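Local coordinates for structural polyprotein, VP1 (Israeli acute paralysis virus, PDB 5CDD) that probably serves as a structural building block of the virus capsid, forming the VP1 part of its pentamers, at residues A[50-55]-A[175-180]. Residues are numbered along the deposited sequence; the frame is centred on the assembly and turned at random.
Sequences TDNWIL and STTQIV
With chi1 at -168°, Trp-53 swings its ring away from its own N, and ring atom CE3 comes obliquely to 3.9 Å from Val-180 CG2. That methyl sits beside the N of Val-180, where it also meets Trp-53 CB and CG2 of Thr-50. Within the same strand, Leu-55 CD1 lies over one face of the indole, near its border. Leu-66 of helix 64-73 packs on Thr-50, Trp-53 and Val-180, and Phe-96 of the next strand on Trp-53 and Val-180. The backbones of the two segments run antiparallel. Trp-53 N gives a hydrogen bond to Gln-178 O (2.8 Å), and Gln-178 N returns a longer one to Trp-53 O (3.3 Å). Val-180 N bonds Thr-50 O at 2.9 Å. Between these pairs the register slips by one residue, a beta bulge at the corner near Asp-51. Strand 176-184 lies between strands 47-55 and 87-98 in an antiparallel sheet of the CRPV-like capsid protein, consistent with the jelly roll of this family. At the other end, Leu-55 N bonds Thr-176 O (3.0 Å). Ser-175 OG donates to Leu-55 O at 2.8 Å. Asp-51 O touches Ile-179 CG1 (3.5 Å). The Asp-51 side chain leaves the backbone away from strand 176-180, and its OD2 forms a salt bridge with Arg-75.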
ATOM      1  N   THR A  50     -31.065  22.891 -26.325  1.00 34.55           N
ATOM      2  CA  THR A  50     -31.356  24.275 -26.676  1.00 35.68           C
ATOM      3  C   THR A  50     -30.095  25.105 -26.501  1.00 37.03           C
ATOM      4  O   THR A  50     -29.489  25.106 -25.432  1.00 37.59           O
ATOM      5  CB  THR A  50     -32.478  24.882 -25.795  1.00 34.91           C
ATOM      6  OG1 THR A  50     -32.741  26.225 -26.219  1.00 33.72           O
ATOM      7  CG2 THR A  50     -32.067  24.904 -24.335  1.00 35.53           C
ATOM      8  N   ASP A  51     -29.686  25.799 -27.557  1.00 38.55           N
ATOM      9  CA  ASP A  51     -28.490  26.624 -27.484  1.00 40.03           C
ATOM     10  C   ASP A  51     -28.821  27.971 -26.866  1.00 39.56           C
ATOM     11  O   ASP A  51     -27.956  28.835 -26.748  1.00 39.52           O
ATOM     12  CB  ASP A  51     -27.895  26.826 -28.880  1.00 43.45           C
ATOM     13  CG  ASP A  51     -27.458  25.520 -29.523  1.00 47.44           C
ATOM     14  OD1 ASP A  51     -26.485  24.904 -29.034  1.00 49.56           O
ATOM     15  OD2 ASP A  51     -28.090  25.108 -30.520  1.00 49.56           O
ATOM     16  N   ASN A  52     -30.077  28.156 -26.472  1.00 39.11           N
ATOM     17  CA  ASN A  52     -30.476  29.423 -25.874  1.00 39.41           C
ATOM     18  C   ASN A  52     -31.814  29.359 -25.149  1.00 38.79           C
ATOM     19  O   ASN A  52     -32.872  29.362 -25.777  1.00 39.67           O
ATOM     20  CB  ASN A  52     -30.536  30.509 -26.950  1.00 40.30           C
ATOM     21  CG  ASN A  52     -30.479  31.904 -26.367  1.00 41.30           C
ATOM     22  OD1 ASN A  52     -29.511  32.265 -25.700  1.00 43.23           O
ATOM     23  ND2 ASN A  52     -31.513  32.698 -26.617  1.00 41.17           N
ATOM     24  N   TRP A  53     -31.764  29.309 -23.824  1.00 37.35           N
ATOM     25  CA  TRP A  53     -32.978  29.256 -23.025  1.00 35.91           C
ATOM     26  C   TRP A  53     -33.140  30.590 -22.311  1.00 36.14           C
ATOM     27  O   TRP A  53     -32.431  30.884 -21.349  1.00 35.99           O
ATOM     28  CB  TRP A  53     -32.895  28.114 -22.013  1.00 34.66           C
ATOM     29  CG  TRP A  53     -34.201  27.818 -21.343  1.00 34.40           C
ATOM     30  CD1 TRP A  53     -35.441  27.847 -21.917  1.00 33.98           C
ATOM     31  CD2 TRP A  53     -34.397  27.383 -19.991  1.00 34.75           C
ATOM     32  NE1 TRP A  53     -36.395  27.459 -21.009  1.00 34.14           N
ATOM     33  CE2 TRP A  53     -35.784  27.167 -19.819  1.00 34.90           C
ATOM     34  CE3 TRP A  53     -33.536  27.154 -18.909  1.00 35.10           C
ATOM     35  CZ2 TRP A  53     -36.331  26.731 -18.604  1.00 33.51           C
ATOM     36  CZ3 TRP A  53     -34.081  26.719 -17.701  1.00 34.09           C
ATOM     37  CH2 TRP A  53     -35.465  26.513 -17.562  1.00 34.16           C
ATOM     38  N   ILE A  54     -34.077  31.396 -22.796  1.00 36.39           N
ATOM     39  CA  ILE A  54     -34.325  32.713 -22.227  1.00 36.15           C
ATOM     40  C   ILE A  54     -35.298  32.671 -21.056  1.00 36.84           C
ATOM     41  O   ILE A  54     -36.367  32.065 -21.138  1.00 37.76           O
ATOM     42  CB  ILE A  54     -34.865  33.670 -23.304  1.00 34.66           C
ATOM     43  CG1 ILE A  54     -33.918  33.668 -24.506  1.00 33.69           C
ATOM     44  CG2 ILE A  54     -34.990  35.075 -22.739  1.00 34.35           C
ATOM     45  CD1 ILE A  54     -34.420  34.445 -25.696  1.00 32.29           C
ATOM     46  N   LEU A  55     -34.911  33.322 -19.964  1.00 37.15           N
ATOM     47  CA  LEU A  55     -35.727  33.378 -18.760  1.00 38.35           C
ATOM     48  C   LEU A  55     -35.661  34.760 -18.131  1.00 40.21           C
ATOM     49  O   LEU A  55     -34.681  35.482 -18.296  1.00 40.32           O
ATOM     50  CB  LEU A  55     -35.247  32.347 -17.739  1.00 37.49           C
ATOM     51  CG  LEU A  55     -35.390  30.875 -18.110  1.00 36.50           C
ATOM     52  CD1 LEU A  55     -34.875  30.026 -16.965  1.00 36.22           C
ATOM     53  CD2 LEU A  55     -36.845  30.552 -18.400  1.00 35.37           C
ATOM     54  N   SER A 175     -32.191  38.159 -15.109  1.00 42.31           N
ATOM     55  CA  SER A 175     -32.680  37.600 -16.353  1.00 43.70           C
ATOM     56  C   SER A 175     -31.524  36.831 -16.967  1.00 42.98           C
ATOM     57  O   SER A 175     -30.434  37.378 -17.156  1.00 43.28           O
ATOM     58  CB  SER A 175     -33.115  38.718 -17.280  1.00 46.46           C
ATOM     59  OG  SER A 175     -34.018  38.228 -18.253  1.00 53.50           O
ATOM     60  N   THR A 176     -31.759  35.559 -17.263  1.00 42.51           N
ATOM     61  CA  THR A 176     -30.722  34.712 -17.824  1.00 41.11           C
ATOM     62  C   THR A 176     -30.974  34.179 -19.225  1.00 40.49           C
ATOM     63  O   THR A 176     -32.068  34.277 -19.775  1.00 41.25           O
ATOM     64  CB  THR A 176     -30.446  33.503 -16.910  1.00 40.32           C
ATOM     65  OG1 THR A 176     -31.664  32.788 -16.667  1.00 39.55           O
ATOM     66  CG2 THR A 176     -29.863  33.967 -15.595  1.00 39.41           C
ATOM     67  N   THR A 177     -29.915  33.614 -19.786  1.00 39.32           N
ATOM     68  CA  THR A 177     -29.926  33.012 -21.105  1.00 39.16           C
ATOM     69  C   THR A 177     -28.801  31.979 -21.080  1.00 37.89           C
ATOM     70  O   THR A 177     -27.632  32.330 -20.925  1.00 38.27           O
ATOM     71  CB  THR A 177     -29.665  34.062 -22.203  1.00 39.61           C
ATOM     72  OG1 THR A 177     -29.559  33.401 -23.466  1.00 42.85           O
ATOM     73  CG2 THR A 177     -28.390  34.848 -21.923  1.00 39.20           C
ATOM     74  N   GLN A 178     -29.150  30.702 -21.203  1.00 36.61           N
ATOM     75  CA  GLN A 178     -28.130  29.662 -21.154  1.00 34.74           C
ATOM     76  C   GLN A 178     -28.310  28.532 -22.151  1.00 32.82           C
ATOM     77  O   GLN A 178     -29.387  28.337 -22.715  1.00 31.86           O
ATOM     78  CB  GLN A 178     -28.063  29.052 -19.749  1.00 36.26           C
ATOM     79  CG  GLN A 178     -28.437  30.002 -18.626  1.00 39.30           C
ATOM     80  CD  GLN A 178     -29.917  29.960 -18.293  1.00 38.95           C
ATOM     81  OE1 GLN A 178     -30.772  29.965 -19.178  1.00 39.78           O
ATOM     82  NE2 GLN A 178     -30.224  29.930 -17.006  1.00 39.06           N
ATOM     83  N   ILE A 179     -27.224  27.795 -22.361  1.00 31.51           N
ATOM     84  CA  ILE A 179     -27.231  26.641 -23.246  1.00 30.00           C
ATOM     85  C   ILE A 179     -27.582  25.481 -22.324  1.00 30.08           C
ATOM     86  O   ILE A 179     -26.899  25.245 -21.328  1.00 30.96           O
ATOM     87  CB  ILE A 179     -25.843  26.388 -23.862  1.00 28.49           C
ATOM     88  CG1 ILE A 179     -25.386  27.618 -24.652  1.00 28.49           C
ATOM     89  CG2 ILE A 179     -25.901  25.172 -24.766  1.00 26.92           C
ATOM     90  CD1 ILE A 179     -23.969  27.528 -25.173  1.00 25.41           C
ATOM     91  N   VAL A 180     -28.654  24.770 -22.644  1.00 28.89           N
ATOM     92  CA  VAL A 180     -29.076  23.658 -21.810  1.00 28.32           C
ATOM     93  C   VAL A 180     -28.745  22.302 -22.421  1.00 28.21           C
ATOM     94  O   VAL A 180     -29.082  22.022 -23.574  1.00 28.46           O
ATOM     95  CB  VAL A 180     -30.594  23.727 -21.532  1.00 27.66           C
ATOM     96  CG1 VAL A 180     -30.992  22.645 -20.546  1.00 26.53           C
ATOM     97  CG2 VAL A 180     -30.961  25.101 -20.995  1.00 27.02           C
TER